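Local coordinates for protein photosystem II stability/assembly factor HCF136, chloroplastic (Cyanidioschyzon merolae, PDB 5OJ3) that is probably essential for photosystem II biogenesis, being required to assemble an early intermediate that includes D2 and cytochrome b559, at residues T310-A316 with W329-R333; Y364-D368 with A379-G383; G290-L294 with T304-R308; M356-K360 with G393-R397. All blocks are in the same frame, centred on the assembly; numbering follows the deposited sequence.

Followed from the N terminus, the chain first closes contact 3, which pairs the third and outermost strands of one propeller blade. Contact 1 comes next, joining the two inner strands of the following blade; its Ile314 N probably bonds Gly290 O of contact 3, tying the two blades together. Contact 4 then opens at 356-360, after that blade's last strand, and closes only at 393-397, in the next blade. Contact 2, the inner hairpin of that next blade, falls wholly within the span that contact 4 bridges. No contacts cross. Contact 2 touches contact 1 through Ile366 and Thr331, and contact 4 through Ala379 and Trp396.

Contact 1 of 4, residues T310-A316 with W329-R333; sequences TSRRISA and WETIR
With its CG1 beside the backbone N (chi1 -51°) and CG2 anti to that N, Ile332 offers one branch to Thr310 and the other to Arg312. Thr310 and Ile332 meet tip to tip, Thr310 CG2 lying 3.6 Å from Ile332 CD1, and Arg312 CB lies 3.6 Å from Ile332 CG2. Ile332 CD1 also reaches Ile314 CG1, 3.9 Å away, where the two side chains cross obliquely. The backbones run antiparallel and are broken by a classic beta bulge: Ser315 N and, weakly, Ala316 N both donate to Thr331 O. Beyond the bulge Thr331 N returns a bond to Ala316 O at 2.9 Å, entering above the carbonyl plane. At the other end Arg333 N gives a nearly straight bond to Arg313 O, also 2.9 Å long. The methyl of Ala316 sits at the edge of the Trp329 indole, CB to CZ3 3.6 Å.

This hairpin forms the innermost part of a propeller blade. Glu330 bonds through its backbone to Gly338 in the third strand, 336-340, and its side chain touches Phe354 in the outermost strand, 354-356. Toward the next blade, Trp329 packs on Asp368 and Val369, and Thr331 on Ile366, all of strand 366-371.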
loop_
_atom_site.group_PDB
_atom_site.type_symbol
_atom_site.label_atom_id
_atom_site.label_comp_id
_atom_site.label_asym_id
_atom_site.label_seq_id
_atom_site.Cartn_x
_atom_site.Cartn_y
_atom_site.Cartn_z
ATOM N N THR A 310 -17.309 -4.559 12.199
ATOM C CA THR A 310 -16.743 -5.100 13.417
ATOM C C THR A 310 -17.230 -4.383 14.656
ATOM O O THR A 310 -17.715 -3.249 14.618
ATOM C CB THR A 310 -15.211 -5.028 13.420
ATOM O OG1 THR A 310 -14.780 -3.709 13.005
ATOM C CG2 THR A 310 -14.649 -6.090 12.503
ATOM N N SER A 311 -17.046 -5.096 15.765
ATOM C CA SER A 311 -17.023 -4.436 17.056
ATOM C C SER A 311 -15.892 -3.417 17.088
ATOM O O SER A 311 -16.097 -2.224 17.337
ATOM C CB SER A 311 -16.819 -5.476 18.139
ATOM O OG SER A 311 -15.772 -6.371 17.764
ATOM N N ARG A 312 -14.677 -3.894 16.881
ATOM C CA ARG A 312 -13.433 -3.125 16.949
ATOM C C ARG A 312 -13.205 -2.289 15.688
ATOM O O ARG A 312 -13.997 -2.312 14.751
ATOM C CB ARG A 312 -12.255 -4.071 17.169
ATOM C CG ARG A 312 -12.387 -4.764 18.514
ATOM C CD ARG A 312 -11.186 -5.603 18.811
ATOM N NE ARG A 312 -10.776 -5.352 20.178
ATOM C CZ ARG A 312 -10.184 -4.232 20.584
ATOM N NH1 ARG A 312 -9.923 -3.247 19.733
ATOM N NH2 ARG A 312 -9.877 -4.073 21.850
ATOM N N ARG A 313 -12.096 -1.547 15.671
ATOM C CA ARG A 313 -11.766 -0.652 14.569
ATOM C C ARG A 313 -10.750 -1.305 13.629
ATOM O O ARG A 313 -10.072 -2.275 13.969
ATOM C CB ARG A 313 -11.186 0.670 15.090
ATOM C CG ARG A 313 -12.035 1.336 16.147
ATOM C CD ARG A 313 -12.966 2.295 15.440
ATOM N NE ARG A 313 -13.941 2.938 16.312
ATOM C CZ ARG A 313 -13.765 4.126 16.880
ATOM N NH1 ARG A 313 -12.642 4.802 16.677
ATOM N NH2 ARG A 313 -14.718 4.643 17.641
ATOM N N ILE A 314 -10.663 -0.765 12.433
ATOM C CA ILE A 314 -9.871 -1.350 11.361
ATOM C C ILE A 314 -8.465 -0.764 11.412
ATOM O O ILE A 314 -8.279 0.421 11.715
ATOM C CB ILE A 314 -10.547 -1.101 10.008
ATOM C CG1 ILE A 314 -12.034 -1.441 10.080
ATOM C CG2 ILE A 314 -9.920 -1.968 8.951
ATOM C CD1 ILE A 314 -12.795 -1.071 8.814
ATOM N N SER A 315 -7.462 -1.590 11.106
ATOM C CA SER A 315 -6.083 -1.115 11.080
ATOM C C SER A 315 -5.505 -1.032 9.677
ATOM O O SER A 315 -4.760 -0.096 9.380
ATOM C CB SER A 315 -5.182 -2.024 11.909
ATOM O OG SER A 315 -5.883 -2.511 13.043
ATOM N N ALA A 316 -5.831 -1.974 8.802
ATOM C CA ALA A 316 -5.284 -2.033 7.455
ATOM C C ALA A 316 -6.371 -2.483 6.491
ATOM O O ALA A 316 -7.396 -3.039 6.894
ATOM C CB ALA A 316 -4.080 -2.976 7.380
ATOM N N TRP A 329 -9.746 -7.131 1.526
ATOM C CA TRP A 329 -9.338 -7.657 2.818
ATOM C C TRP A 329 -9.232 -6.506 3.808
ATOM O O TRP A 329 -8.972 -5.360 3.431
ATOM C CB TRP A 329 -7.997 -8.397 2.737
ATOM C CG TRP A 329 -6.845 -7.537 2.304
ATOM C CD1 TRP A 329 -6.364 -7.389 1.036
ATOM C CD2 TRP A 329 -6.030 -6.703 3.140
ATOM N NE1 TRP A 329 -5.300 -6.520 1.032
ATOM C CE2 TRP A 329 -5.076 -6.083 2.310
ATOM C CE3 TRP A 329 -6.015 -6.421 4.511
ATOM C CZ2 TRP A 329 -4.118 -5.199 2.804
ATOM C CZ3 TRP A 329 -5.064 -5.542 4.998
ATOM C CH2 TRP A 329 -4.130 -4.942 4.147
ATOM N N GLU A 330 -9.439 -6.818 5.082
ATOM C CA GLU A 330 -9.314 -5.826 6.137
ATOM C C GLU A 330 -8.615 -6.456 7.328
ATOM O O GLU A 330 -8.682 -7.670 7.541
ATOM C CB GLU A 330 -10.675 -5.260 6.566
ATOM C CG GLU A 330 -11.551 -6.233 7.332
ATOM C CD GLU A 330 -12.899 -5.637 7.681
ATOM O OE1 GLU A 330 -13.182 -4.505 7.234
ATOM O OE2 GLU A 330 -13.681 -6.301 8.393
ATOM N N THR A 331 -7.938 -5.614 8.098
ATOM C CA THR A 331 -7.281 -6.030 9.324
ATOM C C THR A 331 -7.869 -5.250 10.484
ATOM O O THR A 331 -7.895 -4.017 10.461
ATOM C CB THR A 331 -5.776 -5.776 9.257
ATOM O OG1 THR A 331 -5.144 -6.798 8.475
ATOM C CG2 THR A 331 -5.186 -5.752 10.655
ATOM N N ILE A 332 -8.336 -5.962 11.480
ATOM C CA ILE A 332 -8.969 -5.344 12.631
ATOM C C ILE A 332 -7.916 -5.258 13.730
ATOM O O ILE A 332 -7.015 -6.104 13.814
ATOM C CB ILE A 332 -10.202 -6.166 13.058
ATOM C CG1 ILE A 332 -11.143 -6.437 11.869
ATOM C CG2 ILE A 332 -10.988 -5.436 14.089
ATOM C CD1 ILE A 332 -11.479 -5.227 11.002
ATOM N N ARG A 333 -8.010 -4.239 14.583
ATOM C CA ARG A 333 -7.034 -4.138 15.660
ATOM C C ARG A 333 -7.196 -5.292 16.638
ATOM O O ARG A 333 -8.306 -5.753 16.913
ATOM C CB ARG A 333 -7.098 -2.779 16.359
ATOM C CG ARG A 333 -6.521 -1.707 15.459
ATOM C CD ARG A 333 -6.295 -0.331 16.039
ATOM N NE ARG A 333 -7.494 0.475 16.210
ATOM C CZ ARG A 333 -7.487 1.802 16.145
ATOM N NH1 ARG A 333 -6.357 2.441 15.884
ATOM N NH2 ARG A 333 -8.605 2.490 16.309
#

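Contact 2 of 4, residues Y364-D368 with A379-G383; sequences YGILD and AAVGG
Leu367 lies across the backbone of the facing strand, its CB 3.5 Å from Ala380 O and its CD1 methyl 3.7 Å from Val381 C, with Gly382 CA close beside. Its own N donates to the same Ala380 O at 2.7 Å, so that carbonyl is gripped by the main chain and covered by the side chain of one residue. An alanine here lacks the CD1 methyl, which would probably open a gap over Val381 C and Gly382 CA.

Ile366 and Val381 form a non-hydrogen-bonded pair and share one face of the sheet, where Ile366 CD1 meets Val381 CG2 at 3.6 Å. Val381 keeps CG1 anti to its backbone N (chi1 173°), which turns that methyl onto Tyr364 CB, 3.5 Å away. The tyrosine ring itself takes Gly383 CA over one face in a CH-pi contact, 4.2 Å from the ring centroid.

Backbone bonds set these groups in place. Gly382 N reaches Gly365 O at the loop end, and Ala380 N reaches Asp368 O deeper in the strands. Between the Ile366-Val381 and Asp368-Ala380 pairs the register slips by one residue, a beta bulge that turns Leu367 toward the opposing strand.

Farther out, Thr361 touches both Ile366 and Val381. Asp368 OD1 accepts a hydrogen bond from Ile412 N, and Ala380 packs on Leu409, both in strand 409-414 of another blade. Such an antiparallel hairpin is the inner half of a four-stranded blade in the seven-bladed beta-propeller.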
loop_
_atom_site.group_PDB
_atom_site.type_symbol
_atom_site.label_atom_id
_atom_site.label_comp_id
_atom_site.label_asym_id
_atom_site.label_seq_id
_atom_site.Cartn_x
_atom_site.Cartn_y
_atom_site.Cartn_z
ATOM N N TYR A 364 -1.702 -10.229 18.797
ATOM C CA TYR A 364 -0.909 -9.385 17.921
ATOM C C TYR A 364 -1.714 -8.974 16.695
ATOM O O TYR A 364 -2.477 -9.763 16.138
ATOM C CB TYR A 364 0.352 -10.139 17.516
ATOM C CG TYR A 364 1.310 -10.309 18.671
ATOM C CD1 TYR A 364 2.088 -9.247 19.111
ATOM C CD2 TYR A 364 1.415 -11.522 19.342
ATOM C CE1 TYR A 364 2.956 -9.392 20.172
ATOM C CE2 TYR A 364 2.283 -11.676 20.407
ATOM C CZ TYR A 364 3.051 -10.606 20.815
ATOM O OH TYR A 364 3.921 -10.736 21.872
ATOM N N GLY A 365 -1.556 -7.722 16.289
ATOM C CA GLY A 365 -2.299 -7.195 15.165
ATOM C C GLY A 365 -1.632 -7.490 13.833
ATOM O O GLY A 365 -0.410 -7.538 13.723
ATOM N N ILE A 366 -2.460 -7.696 12.813
ATOM C CA ILE A 366 -1.960 -7.889 11.458
ATOM C C ILE A 366 -1.531 -6.532 10.921
ATOM O O ILE A 366 -2.152 -5.506 11.224
ATOM C CB ILE A 366 -3.032 -8.529 10.556
ATOM C CG1 ILE A 366 -3.594 -9.814 11.177
ATOM C CG2 ILE A 366 -2.465 -8.818 9.167
ATOM C CD1 ILE A 366 -2.577 -10.909 11.360
ATOM N N LEU A 367 -0.445 -6.506 10.152
ATOM C CA LEU A 367 0.054 -5.251 9.611
ATOM C C LEU A 367 -0.096 -5.126 8.104
ATOM O O LEU A 367 -0.255 -4.009 7.609
ATOM C CB LEU A 367 1.528 -5.059 9.993
ATOM C CG LEU A 367 1.786 -5.108 11.503
ATOM C CD1 LEU A 367 3.263 -5.275 11.817
ATOM C CD2 LEU A 367 1.229 -3.869 12.191
ATOM N N ASP A 368 -0.062 -6.234 7.365
ATOM C CA ASP A 368 -0.335 -6.214 5.933
ATOM C C ASP A 368 -0.583 -7.638 5.452
ATOM O O ASP A 368 -0.048 -8.601 6.016
ATOM C CB ASP A 368 0.813 -5.575 5.139
ATOM C CG ASP A 368 0.555 -5.574 3.641
ATOM O OD1 ASP A 368 1.527 -5.681 2.864
ATOM O OD2 ASP A 368 -0.623 -5.473 3.239
ATOM N N ALA A 379 0.876 -12.914 5.566
ATOM C CA ALA A 379 0.547 -11.794 6.436
ATOM C C ALA A 379 1.730 -11.454 7.330
ATOM O O ALA A 379 2.462 -12.344 7.771
ATOM C CB ALA A 379 -0.683 -12.104 7.297
ATOM N N ALA A 380 1.905 -10.163 7.596
ATOM C CA ALA A 380 2.928 -9.663 8.507
ATOM C C ALA A 380 2.260 -9.242 9.810
ATOM O O ALA A 380 1.221 -8.572 9.792
ATOM C CB ALA A 380 3.691 -8.489 7.892
ATOM N N VAL A 381 2.861 -9.634 10.936
ATOM C CA VAL A 381 2.228 -9.521 12.242
ATOM C C VAL A 381 3.141 -8.743 13.187
ATOM O O VAL A 381 4.361 -8.693 13.013
ATOM C CB VAL A 381 1.896 -10.927 12.803
ATOM C CG1 VAL A 381 1.399 -10.876 14.231
ATOM C CG2 VAL A 381 0.871 -11.612 11.916
ATOM N N GLY A 382 2.524 -8.135 14.208
ATOM C CA GLY A 382 3.212 -7.202 15.083
ATOM C C GLY A 382 4.318 -7.817 15.913
ATOM O O GLY A 382 5.240 -7.106 16.325
ATOM N N GLY A 383 4.252 -9.119 16.174
ATOM C CA GLY A 383 5.287 -9.778 16.938
ATOM C C GLY A 383 6.571 -10.026 16.183
ATOM O O GLY A 383 7.436 -10.756 16.671
#

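Contact 3 of 4, residues G290-L294 with T304-R308; sequences GNFFL and TPHAR
Phe293 and His306 form an antiparallel hydrogen-bonded pair, Phe293 N to His306 O at 3.2 Å and His306 N to Phe293 O at 3.0 Å, in strand segments whose directions differ by 153°. Leu294 and Pro305 follow as a non-hydrogen-bonded pair, a position where the proline's missing N-H costs the pairing of these two strands nothing.

The CG of Phe293 sits between its backbone N and carbonyl carbon (chi1 66°), which carries the ring across to its partner strand. There His306 CB lies over one face, offset toward the rim, in a CH-pi contact 3.8 Å from the centroid. The imidazole runs nearly parallel to the phenyl ring, with 17° between planes, but the two are slid apart so far that they barely overlap. Phe293 O lies in the imidazole plane, at its edge near CD2. His306 NE2 is hydrogen-bonded to Thr295 OG1, which holds the outer end of the ring.

These strands are the third and outermost of a beta-propeller blade; the second, 283-287, lies beyond 292-296 and brings Ile284 against Phe293.

On the sheet face carrying Leu294 and Pro305, Leu294 CD2 meets Pro305 CB at 3.9 Å. That same methyl lies in plane at the edge of the Phe292 ring, whose CD2 comes within 4.3 Å of Pro305 CB. Arg308 extends from CG to NE alongside the backbone and makes a weak, bent bond from NE to Asn291 O at 2.9 Å. Its NH1 bonds weakly to Thr310 O, and Ile262 of helix 262-265 touches Phe292 and Asn291.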
loop_
_atom_site.group_PDB
_atom_site.type_symbol
_atom_site.label_atom_id
_atom_site.label_comp_id
_atom_site.label_asym_id
_atom_site.label_seq_id
_atom_site.Cartn_x
_atom_site.Cartn_y
_atom_site.Cartn_z
ATOM N N GLY A 290 -9.872 4.577 11.920
ATOM C CA GLY A 290 -10.381 3.257 11.595
ATOM C C GLY A 290 -11.875 3.075 11.727
ATOM O O GLY A 290 -12.338 1.932 11.757
ATOM N N ASN A 291 -12.645 4.162 11.813
ATOM C CA ASN A 291 -14.063 4.046 12.142
ATOM C C ASN A 291 -14.871 3.485 10.977
ATOM O O ASN A 291 -15.968 2.949 11.180
ATOM C CB ASN A 291 -14.599 5.420 12.539
ATOM C CG ASN A 291 -13.643 6.170 13.436
ATOM O OD1 ASN A 291 -13.544 5.892 14.626
ATOM N ND2 ASN A 291 -12.882 7.085 12.851
ATOM N N PHE A 292 -14.351 3.605 9.762
ATOM C CA PHE A 292 -14.988 3.114 8.549
ATOM C C PHE A 292 -13.879 2.943 7.517
ATOM O O PHE A 292 -12.694 2.932 7.864
ATOM C CB PHE A 292 -16.088 4.076 8.084
ATOM C CG PHE A 292 -15.603 5.476 7.850
ATOM C CD1 PHE A 292 -15.509 6.376 8.893
ATOM C CD2 PHE A 292 -15.236 5.893 6.582
ATOM C CE1 PHE A 292 -15.050 7.655 8.677
ATOM C CE2 PHE A 292 -14.782 7.179 6.366
ATOM C CZ PHE A 292 -14.692 8.060 7.417
ATOM N N PHE A 293 -14.250 2.783 6.251
ATOM C CA PHE A 293 -13.263 2.849 5.182
ATOM C C PHE A 293 -13.881 3.554 3.982
ATOM O O PHE A 293 -15.097 3.758 3.907
ATOM C CB PHE A 293 -12.712 1.458 4.829
ATOM C CG PHE A 293 -13.723 0.518 4.239
ATOM C CD1 PHE A 293 -14.574 -0.207 5.056
ATOM C CD2 PHE A 293 -13.793 0.323 2.869
ATOM C CE1 PHE A 293 -15.497 -1.086 4.517
ATOM C CE2 PHE A 293 -14.712 -0.555 2.326
ATOM C CZ PHE A 293 -15.564 -1.260 3.151
ATOM N N LEU A 294 -13.022 3.930 3.036
ATOM C CA LEU A 294 -13.410 4.762 1.907
ATOM C C LEU A 294 -12.895 4.154 0.613
ATOM O O LEU A 294 -11.830 3.530 0.580
ATOM C CB LEU A 294 -12.870 6.194 2.050
ATOM C CG LEU A 294 -13.379 7.028 3.225
ATOM C CD1 LEU A 294 -12.266 7.876 3.817
ATOM C CD2 LEU A 294 -14.539 7.903 2.779
ATOM N N THR A 304 -16.607 7.141 -1.585
ATOM C CA THR A 304 -17.820 6.561 -1.039
ATOM C C THR A 304 -17.493 5.944 0.307
ATOM O O THR A 304 -16.598 5.088 0.383
ATOM C CB THR A 304 -18.391 5.511 -1.987
ATOM O OG1 THR A 304 -18.635 6.107 -3.268
ATOM C CG2 THR A 304 -19.706 4.965 -1.445
ATOM N N PRO A 305 -18.158 6.354 1.389
ATOM C CA PRO A 305 -17.854 5.788 2.709
ATOM C C PRO A 305 -18.702 4.566 3.030
ATOM O O PRO A 305 -19.885 4.485 2.697
ATOM C CB PRO A 305 -18.181 6.949 3.657
ATOM C CG PRO A 305 -19.246 7.715 2.947
ATOM C CD PRO A 305 -19.107 7.477 1.466
ATOM N N HIS A 306 -18.072 3.606 3.705
ATOM C CA HIS A 306 -18.685 2.323 4.024
ATOM C C HIS A 306 -18.517 2.006 5.503
ATOM O O HIS A 306 -17.428 2.174 6.058
ATOM C CB HIS A 306 -18.076 1.211 3.165
ATOM C CG HIS A 306 -18.042 1.535 1.705
ATOM N ND1 HIS A 306 -19.015 1.105 0.829
ATOM C CD2 HIS A 306 -17.155 2.242 0.967
ATOM C CE1 HIS A 306 -18.733 1.537 -0.386
ATOM N NE2 HIS A 306 -17.609 2.230 -0.331
ATOM N N ALA A 307 -19.595 1.552 6.135
ATOM C CA ALA A 307 -19.547 1.185 7.544
ATOM C C ALA A 307 -18.718 -0.076 7.753
ATOM O O ALA A 307 -18.776 -1.021 6.958
ATOM C CB ALA A 307 -20.960 0.978 8.089
ATOM N N ARG A 308 -17.922 -0.077 8.818
ATOM C CA ARG A 308 -17.163 -1.261 9.173
ATOM C C ARG A 308 -18.101 -2.359 9.667
ATOM O O ARG A 308 -19.254 -2.120 10.039
ATOM C CB ARG A 308 -16.099 -0.916 10.222
ATOM C CG ARG A 308 -16.622 -0.287 11.515
ATOM C CD ARG A 308 -15.483 -0.046 12.504
ATOM N NE ARG A 308 -15.769 1.057 13.419
ATOM C CZ ARG A 308 -16.387 0.924 14.588
ATOM N NH1 ARG A 308 -16.784 -0.273 14.996
ATOM N NH2 ARG A 308 -16.606 1.987 15.350
#

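Contact 4 of 4, residues M356-K360 with G393-R397; sequences MVDSK and GKTWR
The indole of Trp396 meets Val357 at its edge, near the ring plane, with Val357 CG1 3.5 Å from CD1. The two side chains cross at about a right angle. Ser359 O and Asp358 O approach the ring obliquely, and Ser359 O also lies 3.3 Å from Trp396 CB. Trp396 NE1 gives a weak, bent hydrogen bond to Gly393 O, 3.0 Å away. Leu337 of the preceding blade and Val377, Ala379, Tyr387 and Ser389 of its own blade also touch the tryptophan, which is buried among them.

Residues from Ser389 to Trp396 fit the Asp-box pattern, Ser-X-Asp-X-Gly-X-Thr-Trp, found in BNR-type propellers in the turn between the third and fourth strands of a blade. As expected for that motif, Thr395 OG1 is hydrogen-bonded to Asp391 OD2 and Thr395 O to Ser389 OG. Putting a serine in place of Trp396 removes the indole, and would probably leave Val357 CG1 facing a gap and Gly393 O without its N-H partner.

Val357 has CG1 anti to its backbone N (chi1 162°), and both its methyls touch Gly393 O, CG2 at 3.4 Å. Farther along the loop, the Lys360 chain bends at its third and fourth torsions and brings NZ to Trp396 O, a hydrogen bond of 2.8 Å approaching the carbonyl almost head-on. Ser359 points its CB away from the Asp-box segment and bonds through OG to Gly335 O, while Val357 pairs through its backbone with Leu337 in strand 336-340 of the preceding blade.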
loop_
_atom_site.group_PDB
_atom_site.type_symbol
_atom_site.label_atom_id
_atom_site.label_comp_id
_atom_site.label_asym_id
_atom_site.label_seq_id
_atom_site.Cartn_x
_atom_site.Cartn_y
_atom_site.Cartn_z
ATOM N N MET A 356 -15.415 -13.040 8.484
ATOM C CA MET A 356 -14.315 -13.035 9.437
ATOM C C MET A 356 -13.652 -14.403 9.510
ATOM O O MET A 356 -14.292 -15.446 9.352
ATOM C CB MET A 356 -14.794 -12.607 10.827
ATOM C CG MET A 356 -15.447 -11.239 10.864
ATOM S SD MET A 356 -14.222 -9.972 10.461
ATOM C CE MET A 356 -15.260 -8.641 9.884
ATOM N N VAL A 357 -12.345 -14.383 9.752
ATOM C CA VAL A 357 -11.521 -15.580 9.771
ATOM C C VAL A 357 -10.699 -15.574 11.053
ATOM O O VAL A 357 -10.420 -14.517 11.625
ATOM C CB VAL A 357 -10.630 -15.626 8.500
ATOM C CG1 VAL A 357 -9.448 -16.577 8.647
ATOM C CG2 VAL A 357 -11.467 -15.993 7.282
ATOM N N ASP A 358 -10.307 -16.765 11.505
ATOM C CA ASP A 358 -9.479 -16.910 12.700
ATOM C C ASP A 358 -8.030 -16.828 12.234
ATOM O O ASP A 358 -7.458 -17.814 11.762
ATOM C CB ASP A 358 -9.793 -18.223 13.411
ATOM C CG ASP A 358 -8.907 -18.475 14.621
ATOM O OD1 ASP A 358 -8.037 -17.636 14.935
ATOM O OD2 ASP A 358 -9.086 -19.531 15.266
ATOM N N SER A 359 -7.447 -15.628 12.348
ATOM C CA SER A 359 -6.059 -15.408 11.947
ATOM C C SER A 359 -5.079 -16.263 12.740
ATOM O O SER A 359 -4.004 -16.597 12.228
ATOM C CB SER A 359 -5.702 -13.930 12.082
ATOM O OG SER A 359 -5.849 -13.487 13.420
ATOM N N LYS A 360 -5.403 -16.580 13.998
ATOM C CA LYS A 360 -4.557 -17.382 14.886
ATOM C C LYS A 360 -3.279 -16.656 15.281
ATOM O O LYS A 360 -2.296 -17.284 15.682
ATOM C CB LYS A 360 -4.232 -18.748 14.271
ATOM C CG LYS A 360 -5.372 -19.754 14.355
ATOM C CD LYS A 360 -5.201 -20.829 13.305
ATOM C CE LYS A 360 -4.693 -22.143 13.851
ATOM N NZ LYS A 360 -3.872 -22.857 12.831
ATOM N N GLY A 393 -7.795 -17.349 2.146
ATOM C CA GLY A 393 -7.524 -16.801 3.461
ATOM C C GLY A 393 -8.328 -17.485 4.546
ATOM O O GLY A 393 -8.711 -16.854 5.536
ATOM N N LYS A 394 -8.607 -18.774 4.364
ATOM C CA LYS A 394 -9.632 -19.422 5.170
ATOM C C LYS A 394 -9.074 -20.052 6.448
ATOM O O LYS A 394 -9.721 -19.984 7.498
ATOM C CB LYS A 394 -10.366 -20.454 4.313
ATOM C CG LYS A 394 -11.029 -19.801 3.095
ATOM C CD LYS A 394 -12.191 -18.899 3.465
ATOM C CE LYS A 394 -12.776 -18.248 2.218
ATOM N NZ LYS A 394 -11.819 -17.267 1.623
ATOM N N THR A 395 -7.888 -20.661 6.394
ATOM C CA THR A 395 -7.216 -21.199 7.572
ATOM C C THR A 395 -5.783 -20.684 7.587
ATOM O O THR A 395 -5.125 -20.633 6.543
ATOM C CB THR A 395 -7.221 -22.738 7.601
ATOM O OG1 THR A 395 -6.499 -23.248 6.478
ATOM C CG2 THR A 395 -8.649 -23.274 7.583
ATOM N N TRP A 396 -5.289 -20.330 8.770
ATOM C CA TRP A 396 -4.021 -19.622 8.873
ATOM C C TRP A 396 -3.054 -20.374 9.773
ATOM O O TRP A 396 -3.459 -21.014 10.744
ATOM C CB TRP A 396 -4.243 -18.205 9.401
ATOM C CG TRP A 396 -4.769 -17.298 8.347
ATOM C CD1 TRP A 396 -6.076 -17.101 8.017
ATOM C CD2 TRP A 396 -4.003 -16.467 7.469
ATOM N NE1 TRP A 396 -6.174 -16.199 6.987
ATOM C CE2 TRP A 396 -4.914 -15.794 6.633
ATOM C CE3 TRP A 396 -2.635 -16.226 7.309
ATOM C CZ2 TRP A 396 -4.503 -14.896 5.652
ATOM C CZ3 TRP A 396 -2.228 -15.333 6.333
ATOM C CH2 TRP A 396 -3.160 -14.679 5.518
ATOM N N ARG A 397 -1.771 -20.296 9.428
ATOM C CA ARG A 397 -0.674 -20.890 10.176
ATOM C C ARG A 397 0.397 -19.830 10.401
ATOM O O ARG A 397 0.389 -18.779 9.765
ATOM C CB ARG A 397 -0.140 -22.102 9.421
ATOM C CG ARG A 397 -1.244 -23.112 9.062
ATOM C CD ARG A 397 -0.794 -24.125 8.027
ATOM N NE ARG A 397 0.657 -24.202 7.922
ATOM C CZ ARG A 397 1.310 -24.391 6.779
ATOM N NH1 ARG A 397 0.639 -24.505 5.641
ATOM N NH2 ARG A 397 2.634 -24.457 6.777
#